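Local coordinates for protein NAD(P)H dehydrogenase (quinone) (Deinococcus radiodurans, PDB 1YDG) that uses FMN to catalyse the reduction of quinones to quinols with NADH or NADPH, working as a homotetramer of flavodoxin-like subunits, at residues 45-50 with 94-99; 12-17 with 87-92; 140-143 with 148-151. One frame throughout, in Å; residues are numbered along the deposited sequence.

From the N terminus, strand 8-13 runs into 12-17, the first half of contact 2. Past strand 37-42 comes 45-50, the first half of contact 1, which runs into helix 49-52, with helix 56-64 following. Strand 81-89 then brings 87-92 back to 12-17, closing contact 2, and 94-99 follows almost at once to close contact 1. The two loops therefore cross instead of nesting, and they meet in space where Y14 of contact 2 reaches E45 of contact 1. Contact 3 comes later and is short, folding the end of helix 131-144 onto strand 148-149, which joins the same sheet. R98 ties helix 95-102 to T141 in helix 131-144.

Contact 1. Residues 45-50 with 94-99; sequences ETAPQD and TSQMRA
E45 OE1 is gripped from two sides. NE2 of Q96 donates to E45 OE1 at 2.9 Å and nearly straight, 168° at the hydrogen, along the syn lone pair and within the amide plane of Q96. The backbone N of A47 reaches E45 OE1 on the anti side, also at 2.9 Å, so the loop curls back over its own carboxylate. The other oxygen, OE2, is hydrogen-bonded to Y14 OH and W58 NE1. A bend in the E45 chain, chi2 58°, brings it alongside Q96, the two planes 78° apart. T46 comes in across Q96, its OG1 resting 3.2 Å from Q96 CG. In the flavodoxin-like fold this joins the loop after strand 37-42 to the first turn of helix 95-102, beside the FMN site: E45 lies close to S16, Q96 to R89. The helix start is defined by T94 at the N-cap, whose OG1 accepts from M97 N at 3.2 Å. The next amide, S95 N, donates to D102 OD2 of the second subunit, and Q96 also packs on that D102, bringing the contact up against a subunit interface.

Contact 2. Residues 12-17 with 87-92; sequences VFYSST and PTRFGG. With SO4 (sulfate ion), chain J.
Y14 and R89 bring the two segments together with P87 and S16. The Y14 ring meets P87 at its edge, CD2 lying 3.8 Å from P87 CD, with the two side chains crossing at about a right angle. R89 NH2 comes to the same ring's edge, 4.0 Å from Y14 CE2, its guanidinium turned 81° from the ring. S16 OG lies at the guanidinium edge, 3.1 Å from R89 NH2, and donates to Y14 OH at 2.9 Å. Water 1 accepts from R89 NH2 and donates weakly to Y14 OH. CG of Y14 lies trans to the backbone nitrogen (chi1 179°), which swings the ring toward P87 and R89, its hydroxyl ending at E45. Truncation of Y14 to alanine would probably open a gap beside P87 and cost S16 OG its acceptor and E45 OE2 one of its partners.

Further out, R89 NH1 leans back onto T88 O, and a type I' turn follows from R89 to G92. On the other side a sulfate sits in the loop: S15 OG donates to its O4 at 2.7 Å, T17 OG1 to its O1 at 2.6 Å, and T17 N to its O3 at 2.9 Å, with the S16, T19 and G20 amides also bonded to it. These five residues lie in the FMN-binding run 15-20, so the ion probably occupies the place of the FMN phosphate, in the phosphate-binding loop of a flavodoxin.

Contact 3. Residues 140-143 with 148-151; sequences MTAM and VLTP
Flat groups play no direct part where L149 meets A142 and M143: each touch across this contact is between aliphatic carbons or the thioether methyl. The rings stand outside. F118 of strand 117-124 packs against both A142 and L149, and Y139, one turn back along the helix, touches L149 and P151.

L149 does the joining with its two methyl branches, and it supplies more than half of the 126 Å² buried between the segments. CD2 rests on the helix surface, 3.7 Å from A142 CB, which points straight at the strand. CD1 takes the other side of the fork and meets M143 twice, 3.6 Å from M143 CE and 3.8 Å from M143 CG, the carbons on either side of the sulfur. CG of L149 stands opposite its carbonyl carbon (chi1 -48°), which sends the fork out from the strand to the helix. M143 runs extended beyond CG (chi2 -163°, chi3 -169°) and crosses L149 at about a right angle. The leucine fork thus straddles two consecutive helix residues, and all three side chains are buried. With the backbones held apart, 7.6 Å between A142 CA and L149 CA, side chains alone make the join.

M143 also packs on P151 of the third subunit, while P151 of this chain meets M143 of that one, a reciprocal exchange; the backbone of L149 hydrogen-bonds to that subunit.

Strand 148-149 is bonded through V148 and T150 to F118, parallel to strand 117-124. Helix 131-144 connects the two strands, and L149 packs its end down onto the sheet, as in the beta-alpha-beta crossover from which flavodoxin-like folds are built.

Contact 1. Residues 45-50 with 94-99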
loop_
_atom_site.group_PDB
_atom_site.type_symbol
_atom_site.label_atom_id
_atom_site.label_comp_id
_atom_site.label_asym_id
_atom_site.label_seq_id
_atom_site.Cartn_x
_atom_site.Cartn_y
_atom_site.Cartn_z
ATOM N N GLU B 45 -23.064 -13.755 1.107
ATOM C CA GLU B 45 -22.483 -14.265 2.323
ATOM C C GLU B 45 -21.980 -15.670 2.075
ATOM O O GLU B 45 -22.719 -16.543 1.615
ATOM C CB GLU B 45 -23.539 -14.248 3.443
ATOM C CG GLU B 45 -23.063 -14.786 4.748
ATOM C CD GLU B 45 -21.861 -14.020 5.252
ATOM O OE1 GLU B 45 -20.735 -14.517 5.067
ATOM O OE2 GLU B 45 -22.056 -12.909 5.758
ATOM N N THR B 46 -20.708 -15.893 2.366
ATOM C CA THR B 46 -20.108 -17.205 2.207
ATOM C C THR B 46 -19.922 -17.956 3.528
ATOM O O THR B 46 -19.693 -19.172 3.513
ATOM C CB THR B 46 -18.736 -17.084 1.524
ATOM O OG1 THR B 46 -17.898 -16.242 2.318
ATOM C CG2 THR B 46 -18.881 -16.460 0.140
ATOM N N ALA B 47 -19.986 -17.251 4.660
ATOM C CA ALA B 47 -19.750 -17.893 5.967
ATOM C C ALA B 47 -20.651 -19.104 6.183
ATOM O O ALA B 47 -21.823 -19.069 5.816
ATOM C CB ALA B 47 -19.941 -16.911 7.090
ATOM N N PRO B 48 -20.110 -20.179 6.786
ATOM C CA PRO B 48 -20.991 -21.301 7.134
ATOM C C PRO B 48 -22.034 -20.856 8.162
ATOM O O PRO B 48 -21.752 -19.961 8.970
ATOM C CB PRO B 48 -20.043 -22.359 7.727
ATOM C CG PRO B 48 -18.655 -21.835 7.577
ATOM C CD PRO B 48 -18.708 -20.399 7.190
ATOM N N GLN B 49 -23.223 -21.461 8.117
ATOM C CA GLN B 49 -24.322 -21.057 8.994
ATOM C C GLN B 49 -23.971 -21.154 10.480
ATOM O O GLN B 49 -24.426 -20.333 11.282
ATOM C CB GLN B 49 -25.574 -21.891 8.726
ATOM C CG GLN B 49 -26.798 -21.381 9.452
ATOM C CD GLN B 49 -27.082 -19.919 9.159
ATOM O OE1 GLN B 49 -27.136 -19.515 8.010
ATOM N NE2 GLN B 49 -27.265 -19.122 10.202
ATOM N N ASP B 50 -23.171 -22.155 10.847
ATOM C CA ASP B 50 -22.780 -22.333 12.249
ATOM C C ASP B 50 -21.787 -21.263 12.740
ATOM O O ASP B 50 -21.690 -21.025 13.940
ATOM C CB ASP B 50 -22.282 -23.759 12.519
ATOM C CG ASP B 50 -20.931 -24.060 11.888
ATOM O OD1 ASP B 50 -20.260 -25.006 12.368
ATOM O OD2 ASP B 50 -20.540 -23.384 10.914
ATOM N N THR B 94 -12.874 -8.104 3.272
ATOM C CA THR B 94 -13.342 -9.433 3.616
ATOM C C THR B 94 -13.207 -10.394 2.445
ATOM O O THR B 94 -13.319 -9.995 1.281
ATOM C CB THR B 94 -14.821 -9.419 4.015
ATOM O OG1 THR B 94 -15.598 -8.901 2.925
ATOM C CG2 THR B 94 -15.038 -8.574 5.274
ATOM N N SER B 95 -13.039 -11.675 2.752
ATOM C CA SER B 95 -13.059 -12.708 1.719
ATOM C C SER B 95 -14.361 -12.669 0.915
ATOM O O SER B 95 -14.361 -12.973 -0.271
ATOM C CB SER B 95 -12.849 -14.106 2.318
ATOM O OG SER B 95 -13.858 -14.414 3.256
ATOM N N GLN B 96 -15.457 -12.246 1.542
ATOM C CA GLN B 96 -16.748 -12.219 0.862
ATOM C C GLN B 96 -16.701 -11.185 -0.272
ATOM O O GLN B 96 -17.147 -11.445 -1.400
ATOM C CB GLN B 96 -17.889 -11.926 1.854
ATOM C CG GLN B 96 -18.173 -13.051 2.863
ATOM C CD GLN B 96 -17.460 -12.883 4.212
ATOM O OE1 GLN B 96 -16.394 -12.262 4.297
ATOM N NE2 GLN B 96 -18.062 -13.431 5.275
ATOM N N MET B 97 -16.127 -10.019 0.016
ATOM C CA MET B 97 -15.958 -8.999 -0.988
ATOM C C MET B 97 -14.966 -9.479 -2.044
ATOM O O MET B 97 -15.236 -9.371 -3.236
ATOM C CB MET B 97 -15.506 -7.683 -0.355
ATOM C CG MET B 97 -15.138 -6.569 -1.356
ATOM S SD MET B 97 -16.468 -6.005 -2.412
ATOM C CE MET B 97 -17.446 -4.911 -1.400
ATOM N N ARG B 98 -13.830 -10.023 -1.622
ATOM C CA ARG B 98 -12.875 -10.563 -2.606
ATOM C C ARG B 98 -13.501 -11.674 -3.463
ATOM O O ARG B 98 -13.180 -11.786 -4.625
ATOM C CB ARG B 98 -11.603 -11.088 -1.956
ATOM C CG ARG B 98 -10.786 -10.059 -1.163
ATOM C CD ARG B 98 -10.487 -8.769 -1.895
ATOM N NE ARG B 98 -9.809 -8.965 -3.178
ATOM C CZ ARG B 98 -9.209 -8.000 -3.878
ATOM N NH1 ARG B 98 -9.152 -6.749 -3.416
ATOM N NH2 ARG B 98 -8.639 -8.288 -5.040
ATOM N N ALA B 99 -14.348 -12.515 -2.879
ATOM C CA ALA B 99 -15.015 -13.567 -3.657
ATOM C C ALA B 99 -15.838 -12.959 -4.771
ATOM O O ALA B 99 -15.817 -13.467 -5.886
ATOM C CB ALA B 99 -15.882 -14.436 -2.777
#

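Contact 2. Residues 12-17 with 87-92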
loop_
_atom_site.group_PDB
_atom_site.type_symbol
_atom_site.label_atom_id
_atom_site.label_comp_id
_atom_site.label_asym_id
_atom_site.label_seq_id
_atom_site.Cartn_x
_atom_site.Cartn_y
_atom_site.Cartn_z
ATOM N N VAL B 12 -22.184 -1.488 -3.858
ATOM C CA VAL B 12 -21.946 -2.904 -3.569
ATOM C C VAL B 12 -21.207 -2.969 -2.232
ATOM O O VAL B 12 -20.115 -2.387 -2.072
ATOM C CB VAL B 12 -21.103 -3.606 -4.662
ATOM C CG1 VAL B 12 -20.870 -5.070 -4.312
ATOM C CG2 VAL B 12 -21.768 -3.490 -6.008
ATOM N N PHE B 13 -21.838 -3.608 -1.254
ATOM C CA PHE B 13 -21.329 -3.606 0.111
ATOM C C PHE B 13 -21.408 -4.998 0.705
ATOM O O PHE B 13 -22.346 -5.768 0.423
ATOM C CB PHE B 13 -22.100 -2.606 0.986
ATOM C CG PHE B 13 -23.463 -3.091 1.393
ATOM C CD1 PHE B 13 -23.653 -3.704 2.628
ATOM C CD2 PHE B 13 -24.530 -2.986 0.520
ATOM C CE1 PHE B 13 -24.883 -4.181 2.993
ATOM C CE2 PHE B 13 -25.783 -3.469 0.878
ATOM C CZ PHE B 13 -25.961 -4.068 2.107
ATOM N N TYR B 14 -20.384 -5.346 1.475
ATOM C CA TYR B 14 -20.454 -6.474 2.378
ATOM C C TYR B 14 -20.659 -5.952 3.797
ATOM O O TYR B 14 -20.072 -4.933 4.183
ATOM C CB TYR B 14 -19.201 -7.364 2.333
ATOM C CG TYR B 14 -19.371 -8.475 3.327
ATOM C CD1 TYR B 14 -20.291 -9.483 3.100
ATOM C CD2 TYR B 14 -18.732 -8.430 4.564
ATOM C CE1 TYR B 14 -20.519 -10.480 4.058
ATOM C CE2 TYR B 14 -18.964 -9.403 5.540
ATOM C CZ TYR B 14 -19.859 -10.428 5.270
ATOM O OH TYR B 14 -20.099 -11.383 6.207
ATOM N N SER B 15 -21.486 -6.650 4.570
ATOM C CA SER B 15 -21.696 -6.333 5.980
ATOM C C SER B 15 -21.987 -7.622 6.751
ATOM O O SER B 15 -22.894 -8.384 6.370
ATOM C CB SER B 15 -22.859 -5.342 6.139
ATOM O OG SER B 15 -22.980 -4.931 7.496
ATOM N N SER B 16 -21.219 -7.886 7.815
ATOM C CA SER B 16 -21.569 -8.952 8.740
ATOM C C SER B 16 -22.577 -8.443 9.769
ATOM O O SER B 16 -23.675 -8.976 9.903
ATOM C CB SER B 16 -20.345 -9.472 9.492
ATOM O OG SER B 16 -19.384 -10.013 8.623
ATOM N N THR B 17 -22.178 -7.418 10.513
ATOM C CA THR B 17 -22.885 -7.028 11.734
ATOM C C THR B 17 -23.681 -5.734 11.619
ATOM O O THR B 17 -24.085 -5.161 12.630
ATOM C CB THR B 17 -21.903 -6.988 12.930
ATOM O OG1 THR B 17 -20.722 -6.235 12.593
ATOM C CG2 THR B 17 -21.484 -8.407 13.312
ATOM N N PRO B 87 -16.128 -4.078 5.484
ATOM C CA PRO B 87 -15.383 -3.937 6.735
ATOM C C PRO B 87 -13.971 -4.449 6.529
ATOM O O PRO B 87 -13.714 -5.249 5.621
ATOM C CB PRO B 87 -16.145 -4.811 7.738
ATOM C CG PRO B 87 -17.036 -5.698 6.916
ATOM C CD PRO B 87 -17.180 -5.110 5.557
ATOM N N THR B 88 -13.044 -3.968 7.336
ATOM C CA THR B 88 -11.676 -4.464 7.250
ATOM C C THR B 88 -11.560 -5.834 7.881
ATOM O O THR B 88 -12.212 -6.102 8.890
ATOM C CB THR B 88 -10.681 -3.528 7.938
ATOM O OG1 THR B 88 -9.356 -3.880 7.534
ATOM C CG2 THR B 88 -10.758 -3.673 9.445
ATOM N N ARG B 89 -10.765 -6.708 7.256
ATOM C CA ARG B 89 -10.251 -7.928 7.888
ATOM C C ARG B 89 -8.732 -7.914 7.807
ATOM O O ARG B 89 -8.176 -8.106 6.735
ATOM C CB ARG B 89 -10.712 -9.197 7.159
ATOM C CG ARG B 89 -12.180 -9.452 7.174
ATOM C CD ARG B 89 -12.693 -9.893 8.523
ATOM N NE ARG B 89 -14.125 -10.141 8.428
ATOM C CZ ARG B 89 -15.080 -9.273 8.749
ATOM N NH1 ARG B 89 -14.800 -8.064 9.238
ATOM N NH2 ARG B 89 -16.338 -9.632 8.587
ATOM N N PHE B 90 -8.064 -7.729 8.938
ATOM C CA PHE B 90 -6.594 -7.624 8.986
ATOM C C PHE B 90 -6.041 -6.684 7.904
ATOM O O PHE B 90 -5.076 -7.019 7.204
ATOM C CB PHE B 90 -5.930 -9.007 8.872
ATOM C CG PHE B 90 -6.472 -10.049 9.847
ATOM C CD1 PHE B 90 -6.339 -9.876 11.205
ATOM C CD2 PHE B 90 -7.135 -11.175 9.383
ATOM C CE1 PHE B 90 -6.831 -10.820 12.100
ATOM C CE2 PHE B 90 -7.638 -12.134 10.268
ATOM C CZ PHE B 90 -7.484 -11.954 11.626
ATOM N N GLY B 91 -6.684 -5.544 7.725
ATOM C CA GLY B 91 -6.173 -4.515 6.812
ATOM C C GLY B 91 -6.425 -4.745 5.336
ATOM O O GLY B 91 -5.889 -4.008 4.503
ATOM N N GLY B 92 -7.232 -5.759 5.017
ATOM C CA GLY B 92 -7.710 -6.013 3.662
ATOM C C GLY B 92 -9.230 -6.098 3.667
ATOM O O GLY B 92 -9.879 -5.957 4.707
HETATM S S SO4 J . -19.985 -4.685 9.577
HETATM O O1 SO4 J . -20.876 -4.410 10.706
HETATM O O2 SO4 J . -18.718 -4.012 9.771
HETATM O O3 SO4 J . -19.800 -6.135 9.512
HETATM O O4 SO4 J . -20.578 -4.166 8.352
HETATM O O HOH W 1 -17.497 -12.359 8.244
#

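Contact 3. Residues 140-143 with 148-151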
loop_
_atom_site.group_PDB
_atom_site.type_symbol
_atom_site.label_atom_id
_atom_site.label_comp_id
_atom_site.label_asym_id
_atom_site.label_seq_id
_atom_site.Cartn_x
_atom_site.Cartn_y
_atom_site.Cartn_z
ATOM N N MET B 140 -6.632 -0.195 -5.607
ATOM C CA MET B 140 -5.634 -0.867 -6.462
ATOM C C MET B 140 -6.312 -1.868 -7.418
ATOM O O MET B 140 -5.980 -1.924 -8.602
ATOM C CB MET B 140 -4.541 -1.574 -5.667
ATOM C CG MET B 140 -3.599 -0.666 -4.857
ATOM S SD MET B 140 -2.858 0.766 -5.687
ATOM C CE MET B 140 -3.963 2.051 -5.137
ATOM N N THR B 141 -7.250 -2.648 -6.891
ATOM C CA THR B 141 -8.081 -3.562 -7.715
ATOM C C THR B 141 -8.803 -2.838 -8.846
ATOM O O THR B 141 -8.807 -3.293 -10.004
ATOM C CB THR B 141 -9.102 -4.324 -6.804
ATOM O OG1 THR B 141 -8.383 -5.308 -6.055
ATOM C CG2 THR B 141 -10.196 -5.004 -7.601
ATOM N N ALA B 142 -9.412 -1.697 -8.526
ATOM C CA ALA B 142 -10.120 -0.920 -9.538
ATOM C C ALA B 142 -9.188 -0.432 -10.647
ATOM O O ALA B 142 -9.625 -0.260 -11.792
ATOM C CB ALA B 142 -10.860 0.245 -8.905
ATOM N N MET B 143 -7.914 -0.206 -10.327
ATOM C CA MET B 143 -6.964 0.244 -11.344
ATOM C C MET B 143 -6.752 -0.797 -12.436
ATOM O O MET B 143 -6.561 -0.441 -13.601
ATOM C CB MET B 143 -5.622 0.609 -10.749
ATOM C CG MET B 143 -5.709 1.775 -9.782
ATOM S SD MET B 143 -4.127 2.514 -9.457
ATOM C CE MET B 143 -4.532 3.585 -8.074
ATOM N N VAL B 148 -11.937 5.040 -13.264
ATOM C CA VAL B 148 -11.597 6.405 -12.930
ATOM C C VAL B 148 -11.878 6.569 -11.447
ATOM O O VAL B 148 -13.035 6.529 -11.025
ATOM C CB VAL B 148 -12.460 7.354 -13.768
ATOM C CG1 VAL B 148 -12.230 8.834 -13.395
ATOM C CG2 VAL B 148 -12.191 7.104 -15.223
ATOM N N LEU B 149 -10.825 6.709 -10.638
ATOM C CA LEU B 149 -10.974 6.663 -9.196
ATOM C C LEU B 149 -11.372 8.030 -8.679
ATOM O O LEU B 149 -10.716 9.006 -9.000
ATOM C CB LEU B 149 -9.706 6.156 -8.524
ATOM C CG LEU B 149 -9.090 4.883 -9.135
ATOM C CD1 LEU B 149 -8.005 4.357 -8.277
ATOM C CD2 LEU B 149 -10.145 3.818 -9.341
ATOM N N THR B 150 -12.464 8.099 -7.910
ATOM C CA THR B 150 -12.988 9.371 -7.419
ATOM C C THR B 150 -13.061 9.439 -5.889
ATOM O O THR B 150 -14.133 9.637 -5.316
ATOM C CB THR B 150 -14.377 9.696 -7.977
ATOM O OG1 THR B 150 -15.325 8.711 -7.527
ATOM C CG2 THR B 150 -14.348 9.780 -9.485
ATOM N N PRO B 151 -11.908 9.354 -5.220
ATOM C CA PRO B 151 -11.953 9.420 -3.764
ATOM C C PRO B 151 -12.330 10.851 -3.303
ATOM O O PRO B 151 -12.139 11.800 -4.060
ATOM C CB PRO B 151 -10.531 9.044 -3.375
ATOM C CG PRO B 151 -9.702 9.598 -4.463
ATOM C CD PRO B 151 -10.523 9.270 -5.715
#